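Local coordinates for protein pseudoperoxidase (Leishmania major, PDB 5VIA) that binds heme b with two axial protein ligands on the iron and belongs to the peroxidase family, although it is named a pseudoperoxidase, at residues C237-N240 / A241-E245; L183-R186 / Y187-L191; K250-R253 / E254-R258; E263-W266 / R267-F270; N125-N129 / P130-V134. All coordinates share one frame; numbering follows the deposited sequence.

Contact 1 of 5, residues C237-N240 / A241-E245; sequences CVVN and AAELE. With HEM (protoporphyrin IX containing Fe), chain B.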
# COMPACT_ATOMS: atom_id res chain seq x y z
N CYS A 237 -6.64 10.77 -13.78
CA CYS A 237 -5.58 10.44 -12.83
C CYS A 237 -5.76 11.29 -11.58
O CYS A 237 -5.91 12.52 -11.67
CB CYS A 237 -4.21 10.68 -13.46
SG CYS A 237 -3.99 9.79 -15.00
N VAL A 238 -5.74 10.64 -10.43
CA VAL A 238 -6.21 11.25 -9.19
C VAL A 238 -5.17 11.05 -8.09
O VAL A 238 -4.64 9.95 -7.93
CB VAL A 238 -7.56 10.63 -8.75
CG1 VAL A 238 -8.05 11.27 -7.48
CG2 VAL A 238 -8.62 10.80 -9.86
N VAL A 239 -4.85 12.12 -7.36
CA VAL A 239 -3.85 12.07 -6.29
C VAL A 239 -4.30 12.97 -5.14
O VAL A 239 -4.89 14.03 -5.38
CB VAL A 239 -2.45 12.54 -6.78
CG1 VAL A 239 -1.41 12.46 -5.67
CG2 VAL A 239 -1.98 11.72 -7.97
N ASN A 240 -4.07 12.54 -3.90
CA ASN A 240 -4.34 13.37 -2.73
C ASN A 240 -3.60 14.70 -2.79
O ASN A 240 -2.43 14.74 -3.20
CB ASN A 240 -3.89 12.63 -1.45
CG ASN A 240 -4.95 11.70 -0.91
OD1 ASN A 240 -5.23 10.66 -1.50
ND2 ASN A 240 -5.54 12.07 0.23
N ALA A 241 -4.26 15.79 -2.38
CA ALA A 241 -3.60 17.09 -2.27
C ALA A 241 -2.33 16.97 -1.43
O ALA A 241 -1.29 17.56 -1.76
CB ALA A 241 -4.54 18.13 -1.66
N ALA A 242 -2.41 16.21 -0.34
CA ALA A 242 -1.27 16.01 0.56
C ALA A 242 -0.05 15.37 -0.12
O ALA A 242 1.10 15.73 0.19
CB ALA A 242 -1.69 15.17 1.76
N GLU A 243 -0.28 14.43 -1.02
CA GLU A 243 0.80 13.79 -1.76
C GLU A 243 1.50 14.80 -2.69
O GLU A 243 2.71 14.73 -2.91
CB GLU A 243 0.25 12.61 -2.58
CG GLU A 243 0.76 11.25 -2.17
CD GLU A 243 0.01 10.11 -2.84
OE1 GLU A 243 0.60 9.40 -3.69
OE2 GLU A 243 -1.18 9.91 -2.49
N LEU A 244 0.71 15.74 -3.22
CA LEU A 244 1.24 16.79 -4.09
C LEU A 244 1.94 17.90 -3.30
O LEU A 244 2.94 18.46 -3.76
CB LEU A 244 0.11 17.38 -4.95
CG LEU A 244 -0.54 16.41 -5.93
CD1 LEU A 244 -1.83 16.98 -6.52
CD2 LEU A 244 0.44 16.08 -7.04
N GLU A 245 1.40 18.23 -2.13
CA GLU A 245 1.95 19.34 -1.36
C GLU A 245 3.35 19.01 -0.86
O GLU A 245 4.17 19.90 -0.64
CB GLU A 245 1.02 19.73 -0.21
CG GLU A 245 -0.24 20.47 -0.67
CD GLU A 245 0.05 21.76 -1.43
OE1 GLU A 245 0.71 22.66 -0.88
OE2 GLU A 245 -0.39 21.87 -2.60
CHA HEM B . -4.82 3.09 -3.30
CHB HEM B . -4.19 7.32 -0.95
CHC HEM B . -0.45 5.27 1.38
CHD HEM B . -0.65 1.35 -1.51
C1A HEM B . -5.00 4.36 -2.80
C2A HEM B . -6.15 5.19 -3.07
C3A HEM B . -6.00 6.35 -2.43
C4A HEM B . -4.72 6.30 -1.72
CMA HEM B . -6.98 7.53 -2.43
CAA HEM B . -7.38 4.77 -3.92
CBA HEM B . -8.16 3.83 -2.98
CGA HEM B . -9.42 3.27 -3.62
O1A HEM B . -10.32 4.08 -3.96
O2A HEM B . -9.53 2.02 -3.74
C1B HEM B . -3.13 7.15 -0.08
C2B HEM B . -2.58 8.13 0.83
C3B HEM B . -1.56 7.57 1.50
C4B HEM B . -1.39 6.21 1.00
CMB HEM B . -3.13 9.55 1.02
CAB HEM B . -0.73 8.33 2.57
CBB HEM B . -0.12 7.69 3.58
C1C HEM B . -0.16 4.05 0.80
C2C HEM B . 0.94 3.14 1.17
C3C HEM B . 0.87 2.05 0.36
C4C HEM B . -0.26 2.24 -0.53
CMC HEM B . 1.95 3.43 2.32
CAC HEM B . 1.71 0.76 0.28
CBC HEM B . 2.65 0.43 1.17
C1D HEM B . -1.78 1.45 -2.28
C2D HEM B . -2.19 0.50 -3.29
C3D HEM B . -3.49 1.05 -3.86
C4D HEM B . -3.74 2.27 -3.12
CMD HEM B . -1.46 -0.80 -3.72
CAD HEM B . -4.38 0.40 -4.96
CBD HEM B . -5.32 -0.55 -4.20
CGD HEM B . -6.28 -1.23 -5.14
O1D HEM B . -7.25 -1.89 -4.64
O2D HEM B . -6.09 -1.12 -6.38
NA HEM B . -4.13 5.07 -1.98
NB HEM B . -2.37 6.00 0.04
NC HEM B . -0.87 3.46 -0.25
ND HEM B . -2.71 2.49 -2.22
FE HEM B . -2.58 4.26 -1.07
O HOH W 1 -3.52 9.61 -3.44
O HOH W 2 -4.77 15.04 0.83

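Contact 2 of 5, residues L183-R186 / Y187-L191; sequences LNNR and YYQFL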
# COMPACT_ATOMS: atom_id res chain seq x y z
N LEU A 183 4.54 -2.08 -11.03
CA LEU A 183 4.97 -1.34 -9.85
C LEU A 183 6.42 -0.91 -10.03
O LEU A 183 7.35 -1.67 -9.76
CB LEU A 183 4.79 -2.16 -8.57
CG LEU A 183 4.61 -1.41 -7.24
CD1 LEU A 183 4.32 -2.37 -6.08
CD2 LEU A 183 5.82 -0.54 -6.89
N ASN A 184 6.60 0.32 -10.50
CA ASN A 184 7.93 0.88 -10.66
C ASN A 184 7.96 2.36 -10.27
O ASN A 184 7.03 2.85 -9.64
CB ASN A 184 8.46 0.67 -12.08
CG ASN A 184 7.62 1.37 -13.13
OD1 ASN A 184 6.79 2.23 -12.81
ND2 ASN A 184 7.82 0.99 -14.38
N ASN A 185 9.01 3.06 -10.68
CA ASN A 185 9.20 4.46 -10.27
C ASN A 185 8.46 5.46 -11.16
O ASN A 185 8.76 6.65 -11.13
CB ASN A 185 10.69 4.80 -10.23
CG ASN A 185 11.34 4.69 -11.59
OD1 ASN A 185 10.88 3.93 -12.45
ND2 ASN A 185 12.42 5.44 -11.80
N ARG A 186 7.51 4.99 -11.95
CA ARG A 186 6.78 5.89 -12.84
C ARG A 186 5.97 6.91 -12.04
O ARG A 186 5.76 8.03 -12.49
CB ARG A 186 5.88 5.10 -13.79
CG ARG A 186 5.44 5.90 -15.01
CD ARG A 186 4.77 5.04 -16.09
NE ARG A 186 3.97 5.90 -16.97
CZ ARG A 186 2.74 6.31 -16.68
NH1 ARG A 186 2.17 5.94 -15.55
NH2 ARG A 186 2.10 7.10 -17.52
N TYR A 187 5.53 6.51 -10.85
CA TYR A 187 4.82 7.38 -9.92
C TYR A 187 5.52 8.74 -9.77
O TYR A 187 4.89 9.80 -9.91
CB TYR A 187 4.71 6.67 -8.56
CG TYR A 187 4.25 7.54 -7.41
CD1 TYR A 187 2.90 7.84 -7.23
CD2 TYR A 187 5.16 8.04 -6.49
CE1 TYR A 187 2.48 8.64 -6.16
CE2 TYR A 187 4.75 8.84 -5.43
CZ TYR A 187 3.41 9.13 -5.26
OH TYR A 187 3.02 9.93 -4.21
N TYR A 188 6.82 8.71 -9.49
CA TYR A 188 7.59 9.94 -9.30
C TYR A 188 7.66 10.77 -10.57
O TYR A 188 7.57 12.00 -10.53
CB TYR A 188 9.00 9.58 -8.82
CG TYR A 188 8.95 8.61 -7.68
CD1 TYR A 188 8.52 9.03 -6.43
CD2 TYR A 188 9.30 7.28 -7.86
CE1 TYR A 188 8.44 8.14 -5.38
CE2 TYR A 188 9.23 6.38 -6.81
CZ TYR A 188 8.79 6.82 -5.57
OH TYR A 188 8.70 5.94 -4.53
N GLN A 189 7.85 10.09 -11.70
CA GLN A 189 7.96 10.77 -12.98
C GLN A 189 6.62 11.43 -13.30
O GLN A 189 6.57 12.55 -13.81
CB GLN A 189 8.34 9.77 -14.08
CG GLN A 189 9.68 9.06 -13.82
CD GLN A 189 9.94 7.90 -14.76
OE1 GLN A 189 9.05 7.46 -15.49
NE2 GLN A 189 11.17 7.40 -14.75
N PHE A 190 5.54 10.73 -12.97
CA PHE A 190 4.19 11.22 -13.25
C PHE A 190 3.87 12.48 -12.44
O PHE A 190 3.40 13.48 -13.00
CB PHE A 190 3.15 10.13 -12.97
CG PHE A 190 1.76 10.50 -13.38
CD1 PHE A 190 1.30 10.22 -14.67
CD2 PHE A 190 0.90 11.14 -12.49
CE1 PHE A 190 0.03 10.57 -15.05
CE2 PHE A 190 -0.37 11.49 -12.87
CZ PHE A 190 -0.81 11.20 -14.15
N LEU A 191 4.12 12.43 -11.13
CA LEU A 191 3.88 13.57 -10.25
C LEU A 191 4.62 14.82 -10.73
O LEU A 191 4.02 15.89 -10.87
CB LEU A 191 4.29 13.27 -8.80
CG LEU A 191 3.43 12.28 -8.01
CD1 LEU A 191 3.77 12.34 -6.53
CD2 LEU A 191 1.95 12.52 -8.20

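Contact 3 of 5, residues K250-R253 / E254-R258; sequences KTWR and ELVVR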
# COMPACT_ATOMS: atom_id res chain seq x y z
N LYS A 250 11.43 20.58 0.38
CA LYS A 250 12.72 20.42 -0.27
C LYS A 250 13.27 19.00 -0.25
O LYS A 250 13.65 18.46 -1.29
CB LYS A 250 13.74 21.39 0.34
CG LYS A 250 15.16 21.13 -0.12
CD LYS A 250 16.15 22.10 0.51
CE LYS A 250 17.56 21.56 0.39
NZ LYS A 250 18.57 22.63 0.64
N THR A 251 13.33 18.39 0.93
CA THR A 251 13.91 17.05 1.05
C THR A 251 13.04 15.97 0.43
O THR A 251 13.56 15.03 -0.18
CB THR A 251 14.20 16.69 2.51
OG1 THR A 251 12.97 16.59 3.23
CG2 THR A 251 15.08 17.74 3.16
N TRP A 252 11.72 16.09 0.60
CA TRP A 252 10.78 15.15 -0.01
C TRP A 252 10.89 15.18 -1.53
O TRP A 252 10.98 14.14 -2.19
CB TRP A 252 9.35 15.49 0.40
CG TRP A 252 8.33 14.47 -0.02
CD1 TRP A 252 7.70 14.36 -1.24
CD2 TRP A 252 7.83 13.40 0.79
NE1 TRP A 252 6.84 13.29 -1.23
CE2 TRP A 252 6.89 12.69 0.00
CE3 TRP A 252 8.06 12.98 2.10
CZ2 TRP A 252 6.21 11.58 0.49
CZ3 TRP A 252 7.38 11.87 2.58
CH2 TRP A 252 6.47 11.19 1.78
N ARG A 253 10.85 16.39 -2.09
CA ARG A 253 10.94 16.57 -3.53
C ARG A 253 12.25 16.04 -4.11
O ARG A 253 12.25 15.40 -5.16
CB ARG A 253 10.75 18.05 -3.90
CG ARG A 253 11.06 18.33 -5.37
CD ARG A 253 10.88 19.80 -5.72
NE ARG A 253 9.58 20.04 -6.33
CZ ARG A 253 9.35 20.00 -7.63
NH1 ARG A 253 10.34 19.73 -8.48
NH2 ARG A 253 8.14 20.24 -8.10
N GLU A 254 13.38 16.31 -3.45
CA GLU A 254 14.65 15.78 -3.94
C GLU A 254 14.66 14.26 -3.99
O GLU A 254 15.29 13.67 -4.86
CB GLU A 254 15.84 16.31 -3.14
CG GLU A 254 17.16 15.52 -3.32
CD GLU A 254 17.77 15.56 -4.74
OE1 GLU A 254 17.04 15.54 -5.76
OE2 GLU A 254 19.02 15.60 -4.83
N LEU A 255 13.95 13.61 -3.07
CA LEU A 255 13.82 12.16 -3.12
C LEU A 255 12.91 11.73 -4.30
O LEU A 255 13.19 10.73 -4.97
CB LEU A 255 13.29 11.61 -1.79
CG LEU A 255 14.31 11.68 -0.63
CD1 LEU A 255 13.65 11.53 0.74
CD2 LEU A 255 15.32 10.59 -0.81
N VAL A 256 11.85 12.49 -4.55
CA VAL A 256 10.97 12.20 -5.68
C VAL A 256 11.73 12.39 -7.00
O VAL A 256 11.67 11.54 -7.89
CB VAL A 256 9.71 13.07 -5.65
CG1 VAL A 256 8.97 13.01 -7.00
CG2 VAL A 256 8.80 12.63 -4.52
N VAL A 257 12.46 13.49 -7.11
CA VAL A 257 13.28 13.77 -8.28
C VAL A 257 14.34 12.68 -8.49
O VAL A 257 14.55 12.20 -9.62
CB VAL A 257 13.98 15.15 -8.15
CG1 VAL A 257 15.21 15.23 -9.05
CG2 VAL A 257 13.00 16.26 -8.47
N ARG A 258 14.99 12.28 -7.41
CA ARG A 258 16.01 11.25 -7.44
C ARG A 258 15.48 9.88 -7.88
O ARG A 258 16.13 9.19 -8.67
CB ARG A 258 16.66 11.15 -6.07
CG ARG A 258 17.75 10.13 -5.93
CD ARG A 258 18.70 10.55 -4.80
NE ARG A 258 19.71 11.47 -5.29
CZ ARG A 258 20.92 11.09 -5.71
NH1 ARG A 258 21.27 9.81 -5.68
NH2 ARG A 258 21.77 12.00 -6.16

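Contact 4 of 5, residues E263-W266 / R267-F270; sequences EELW and REQF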
# COMPACT_ATOMS: atom_id res chain seq x y z
N GLU A 263 16.10 4.43 -10.92
CA GLU A 263 15.23 3.30 -10.57
C GLU A 263 15.94 2.31 -9.65
O GLU A 263 15.31 1.71 -8.78
CB GLU A 263 14.75 2.59 -11.84
CG GLU A 263 13.70 1.52 -11.54
CD GLU A 263 13.03 1.02 -12.80
OE1 GLU A 263 13.63 1.12 -13.89
OE2 GLU A 263 11.89 0.51 -12.67
N GLU A 264 17.24 2.15 -9.85
CA GLU A 264 18.00 1.21 -9.03
C GLU A 264 17.99 1.62 -7.55
O GLU A 264 17.77 0.79 -6.66
CB GLU A 264 19.44 1.08 -9.54
CG GLU A 264 20.31 0.17 -8.70
CD GLU A 264 21.75 0.12 -9.18
OE1 GLU A 264 22.07 0.74 -10.23
OE2 GLU A 264 22.58 -0.55 -8.52
N LEU A 265 18.22 2.91 -7.30
CA LEU A 265 18.20 3.42 -5.93
C LEU A 265 16.81 3.25 -5.35
O LEU A 265 16.65 2.81 -4.21
CB LEU A 265 18.61 4.88 -5.88
CG LEU A 265 18.45 5.53 -4.50
CD1 LEU A 265 19.34 4.86 -3.46
CD2 LEU A 265 18.76 7.01 -4.58
N TRP A 266 15.79 3.59 -6.15
CA TRP A 266 14.42 3.44 -5.68
C TRP A 266 14.10 2.00 -5.27
O TRP A 266 13.51 1.78 -4.21
CB TRP A 266 13.38 3.94 -6.69
CG TRP A 266 12.01 3.46 -6.30
CD1 TRP A 266 11.21 3.96 -5.31
CD2 TRP A 266 11.31 2.32 -6.84
NE1 TRP A 266 10.05 3.23 -5.23
CE2 TRP A 266 10.09 2.22 -6.15
CE3 TRP A 266 11.61 1.40 -7.85
CZ2 TRP A 266 9.16 1.22 -6.44
CZ3 TRP A 266 10.68 0.42 -8.14
CH2 TRP A 266 9.48 0.33 -7.44
N ARG A 267 14.50 1.03 -6.09
CA ARG A 267 14.21 -0.37 -5.77
C ARG A 267 14.80 -0.80 -4.43
O ARG A 267 14.18 -1.55 -3.65
CB ARG A 267 14.71 -1.31 -6.87
CG ARG A 267 13.85 -1.29 -8.14
CD ARG A 267 14.17 -2.47 -9.05
NE ARG A 267 15.54 -2.43 -9.56
CZ ARG A 267 15.86 -2.06 -10.79
NH1 ARG A 267 14.92 -1.69 -11.64
NH2 ARG A 267 17.13 -2.06 -11.18
N GLU A 268 16.01 -0.32 -4.14
CA GLU A 268 16.67 -0.65 -2.89
C GLU A 268 15.88 -0.11 -1.70
O GLU A 268 15.59 -0.84 -0.74
CB GLU A 268 18.08 -0.07 -2.87
CG GLU A 268 18.80 -0.26 -1.55
CD GLU A 268 20.09 0.51 -1.49
OE1 GLU A 268 21.17 -0.13 -1.52
OE2 GLU A 268 20.03 1.76 -1.40
N GLN A 269 15.53 1.17 -1.77
CA GLN A 269 14.81 1.84 -0.70
C GLN A 269 13.39 1.28 -0.53
O GLN A 269 12.87 1.17 0.58
CB GLN A 269 14.78 3.35 -0.97
CG GLN A 269 16.18 3.97 -0.98
CD GLN A 269 16.84 3.87 0.39
OE1 GLN A 269 16.18 4.10 1.41
NE2 GLN A 269 18.13 3.53 0.43
N PHE A 270 12.76 0.92 -1.65
CA PHE A 270 11.42 0.36 -1.63
C PHE A 270 11.39 -0.94 -0.84
O PHE A 270 10.54 -1.13 0.03
CB PHE A 270 10.92 0.09 -3.06
CG PHE A 270 9.57 -0.59 -3.11
CD1 PHE A 270 8.41 0.15 -2.98
CD2 PHE A 270 9.47 -1.97 -3.27
CE1 PHE A 270 7.16 -0.47 -3.01
CE2 PHE A 270 8.22 -2.60 -3.31
CZ PHE A 270 7.07 -1.84 -3.18
O HOH W 3 11.55 -1.88 -10.92

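Contact 5 of 5, residues N125-N129 / P130-V134; sequences NIPKN and PNQNV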
# COMPACT_ATOMS: atom_id res chain seq x y z
N ASN A 125 -4.71 6.70 17.20
CA ASN A 125 -3.97 7.83 17.74
C ASN A 125 -4.79 9.12 17.63
O ASN A 125 -5.60 9.27 16.71
CB ASN A 125 -2.64 7.96 17.01
CG ASN A 125 -1.77 6.74 17.19
OD1 ASN A 125 -1.82 6.09 18.24
ND2 ASN A 125 -0.99 6.41 16.17
N ILE A 126 -4.57 10.04 18.55
CA ILE A 126 -5.30 11.30 18.57
C ILE A 126 -4.35 12.45 18.29
O ILE A 126 -3.33 12.59 18.97
CB ILE A 126 -5.96 11.51 19.95
CG1 ILE A 126 -6.96 10.38 20.23
CG2 ILE A 126 -6.64 12.87 20.03
CD1 ILE A 126 -7.40 10.29 21.68
N PRO A 127 -4.66 13.28 17.27
CA PRO A 127 -3.78 14.41 16.93
C PRO A 127 -3.59 15.38 18.08
O PRO A 127 -4.45 15.49 18.95
CB PRO A 127 -4.53 15.08 15.78
CG PRO A 127 -5.25 13.93 15.11
CD PRO A 127 -5.72 13.09 16.27
N LYS A 128 -2.44 16.05 18.11
CA LYS A 128 -2.19 17.03 19.16
C LYS A 128 -3.16 18.22 19.08
O LYS A 128 -3.64 18.70 20.10
CB LYS A 128 -0.72 17.47 19.14
CG LYS A 128 0.25 16.41 19.69
CD LYS A 128 0.13 16.27 21.21
CE LYS A 128 1.00 15.13 21.76
NZ LYS A 128 0.99 15.08 23.26
N ASN A 129 -3.47 18.65 17.86
CA ASN A 129 -4.47 19.70 17.66
C ASN A 129 -5.89 19.12 17.70
O ASN A 129 -6.23 18.24 16.90
CB ASN A 129 -4.24 20.44 16.34
CG ASN A 129 -5.12 21.67 16.20
OD1 ASN A 129 -6.34 21.62 16.34
ND2 ASN A 129 -4.49 22.81 15.91
N PRO A 130 -6.72 19.63 18.63
CA PRO A 130 -8.09 19.19 18.87
C PRO A 130 -8.96 19.29 17.62
O PRO A 130 -9.87 18.47 17.42
CB PRO A 130 -8.60 20.17 19.93
CG PRO A 130 -7.37 20.70 20.58
CD PRO A 130 -6.33 20.74 19.51
N ASN A 131 -8.68 20.28 16.78
CA ASN A 131 -9.46 20.52 15.57
C ASN A 131 -8.79 19.94 14.32
O ASN A 131 -9.16 20.27 13.19
CB ASN A 131 -9.73 22.01 15.41
CG ASN A 131 -10.55 22.57 16.56
OD1 ASN A 131 -11.55 21.98 16.97
ND2 ASN A 131 -10.11 23.70 17.11
N GLN A 132 -7.79 19.10 14.55
CA GLN A 132 -7.16 18.33 13.48
C GLN A 132 -7.75 16.92 13.52
O GLN A 132 -7.87 16.32 14.59
CB GLN A 132 -5.64 18.28 13.70
CG GLN A 132 -4.86 17.58 12.59
CD GLN A 132 -3.39 17.40 12.93
OE1 GLN A 132 -2.79 18.21 13.64
NE2 GLN A 132 -2.80 16.32 12.44
N ASN A 133 -8.13 16.40 12.35
CA ASN A 133 -8.79 15.10 12.26
C ASN A 133 -7.96 14.08 11.48
O ASN A 133 -8.07 12.87 11.69
CB ASN A 133 -10.16 15.25 11.61
CG ASN A 133 -10.26 16.49 10.72
OD1 ASN A 133 -9.24 17.13 10.42
ND2 ASN A 133 -11.47 16.83 10.30
N VAL A 134 -7.12 14.58 10.57
CA VAL A 134 -6.27 13.72 9.78
C VAL A 134 -4.79 13.92 10.13
O VAL A 134 -4.36 15.04 10.41
CB VAL A 134 -6.50 13.94 8.26
CG1 VAL A 134 -7.98 13.78 7.94
CG2 VAL A 134 -6.03 15.31 7.85

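Contact 1 of 5, residues C237-N240 / A241-E245
At the strand-to-helix junction that lines the heme pocket, Val239 and Asn240 at the end of strand 235-240 meet Glu243 and Leu244 of the short helix 241-245, which leaves the strand at 76°. Asn240 holds the N-cap position, yet its amide makes no direct capping bond. Its backbone O receives two weak bonds instead, from Glu243 N at 3.1 Å and from Leu244 N at 3.3 Å. A water links the amide to the helix start, accepting from Asn240 ND2 and Ala242 N, and ND2 also binds Val56 O. Asn240 CG lies 3.4 Å from the heme methyl CMB. The Val239 side chain crosses that of Glu243 at about a right angle, CG1 reaching Glu243 CB at 3.5 Å. The carboxylate then divides its work. OE1 is hydrogen-bonded to Tyr187 and to ND1 of His159, an axial ligand of the heme iron, recalling the proximal Asp-His pair of heme peroxidases, with glutamate in the aspartate's role. OE2 accepts from a second water, which also donates to Asn240 OD1 at 2.8 Å and accepts from Asn240 N at 3.0 Å.

Contact 2 of 5, residues L183-R186 / Y187-L191
Asn185 occupies the N-cap of helix 186-194 but does not cap with its side chain; its backbone O accepts a weak bond from Tyr188 N at 3.3 Å. The side-chain oxygen comes from one residue earlier. Asn184 OD1 accepts from Arg186 N at 3.0 Å, closing an Asx turn in which the donor stands well above the carbonyl plane. The first regular helical bond follows, from Phe190 N to Arg186 O at 2.8 Å. With CG of Asn185 set between its backbone N and carbonyl carbon (chi1 63°), the amide is carried toward Gln189, and ND2 stops 3.8 Å from Gln189 NE2. The two amide planes stand 56° apart, and each nitrogen donates to a backbone oxygen of helix 250-261, Tyr259 O and Ala260 O respectively. Asn185 CB meanwhile lies in the plane of the Tyr188 ring, at its edge, 3.7 Å from CD2. The extended Arg186 chain crosses Gln189 at about a right angle, Gln189 OE1 lying 4.0 Å from Arg186 CG, and its NH1 binds Thr177 O. Tyr188 OH bonds to Val153 O, while the Tyr187 side chain places the helix about 4 Å from that of the axial His159. The chemistry implies a division of labour: an Asx turn and backbone bonds start the helix, while the amides of Asn185 and Gln189 are committed to tying it to the last turn of helix 250-261.

Contact 3 of 5, residues K250-R253 / E254-R258
Four successive i to i+4 bonds link Lys250-Arg253 to Glu254-Arg258 as regular alpha helix, ranging from 2.7 Å between Val257 N and Arg253 O, nearly straight at 173°, to 3.2 Å between Leu255 N and Thr251 O. On the buried side Trp252 and Val256 form the apolar pair. The CG2 branch of Val256 touches the pyrrole part of the indole, 3.9 Å from Trp252 CD1 and equally far from NE1, coming in obliquely. Trp252 CG is turned anti to its backbone N (chi1 -172°), which lays the indole against Glu149 and Val153 of helix 149-155, while Val256 faces Tyr188 and Leu192 of helix 186-194. Leu255 packs closer to the backbone, its CB 3.4 Å from Trp252 O. Arg253, partly exposed, starts extended and bends at chi3 (-98°). Its CG lies 4.2 Å from Val257 CG2, NE then donates to Leu247 O, and NH2 forms a salt bridge with Glu195. Thr251 OG1 is hydrogen-bonded to Glu149. Polar Lys250, Glu254 and Arg258 lie on the exposed side. The Trp252 side chain is about 8 Å from the heme. The whole is a plain amphipathic helix of the peroxidase-family domain, with Trp252 and Val256, one turn apart, packed on helices 149-155 and 186-194.

Contact 4 of 5, residues E263-W266 / R267-F270
Glu263 and Arg267, at the start of helix 263-279, are joined twice over, by backbone and by charge. Arg267 N donates to Glu263 O at 2.9 Å, and further along Phe270 N reaches Trp266 O at 2.8 Å; two further i to i+4 bonds lie between them. The charged ends are held less firmly. Glu263 OE1 and Arg267 NH1 form a long salt bridge of 3.8 Å, with the carboxylate and guanidinium planes 40° apart, and a water that donates to Glu263 OE2 takes a weak bond from NH1. In Arg267 the bend at chi3 (-64°) turns the guanidinium back toward the preceding turn, one face over Glu263 O and Glu264 CA. Gln269, which also packs on helix 149-155, donates from NE2 to Glu268 OE2 at 3.2 Å, on the anti side but well out of the carboxylate plane.

Packing is centred on Trp266. Arg267 CG comes to 3.5 Å from its CE3, while Phe270 CB sits over one face in a CH-pi contact, 4.1 Å from the centroid of the five-membered ring. The two aromatic side chains run side by side and point the same way, with Trp266 CZ2 and Phe270 CD1 3.7 Å apart and the ring planes inclined at 41°. The Phe270 side chain is about 6 Å from the heme. Trp266 NE1 binds Ala154 O, and Tyr259 meets the indole edge-to-face. Such chemistry implies a buried indole fixed in rotation by one hydrogen bond and by carbon contacts, beside an ion pair that water loosely bridges toward the start of the helix.

Contact 5 of 5, residues N125-N129 / P130-V134
Asn129 and Gln132 are the first and last residues of a type I beta turn on the surface, with Pro130 and Asn131 at its corners, closed by a bond from Gln132 N to Asn129 O of 2.9 Å, the donor 61° out of the carbonyl plane. An Asx turn overlaps it: Asn129 OD1 reaches over Pro130 and accepts from Asn131 N at 2.7 Å, here in the carbonyl plane of the side-chain amide. Because Pro130 has no N-H to offer, the first donor available to that oxygen is the one of Asn131, the familiar logic of an Asx-Pro turn. Asn129 is set for this by its first torsion, CG lying anti to the backbone N (chi1 -170°), beside the carbonyl carbon.

Gln132 traces the other side of the turn and can be followed outward. Its CB is 3.3 Å from Asn129 O and 3.7 Å from Asn129 CB. CG, continuing an extended chain, begins to pass Pro127 and has the CB of that ring as its neighbour. CD comes nearer, 3.8 Å from Pro127 CB, and one face of the amide is turned to that carbon; Pro127 in turn touches Phe135. At the fork OE1 looks back to Asn129, 3.8 Å from its CB. The proline ring also meets the Gln132 backbone, Pro127 CG lying 3.6 Å from Gln132 O. All this packing is internal to the loop that connects strand 112-113 to helix 137-142, away from the heme. At the tip, Gln132 NE2 turns to the chain two residues on and donates to Val134 O at 2.9 Å, the acceptor lying in its amide plane and the N-H pointing at it at 160°.

Along the chain the order is contact 5, contact 2, contact 1, contact 3, contact 4. Contacts 1 to 4 form a connected group. Contact 2 is its hub, its centre 12 to 13 Å from those of contacts 1, 3 and 4, and it touches each of them: helix 186-194 thus has strand 235-240 with helix 241-245, helix 250-261 and helix 263-279 as neighbours. Contacts 3 and 4 lie on consecutive helices and meet through Arg258 and Leu265. The bond between Glu243 and Tyr187 joins contacts 1 and 2, tying helix 186-194 to the axial-histidine side of the heme site. Contact 5 stands apart on a surface loop, centres 21 to 33 Å from the rest.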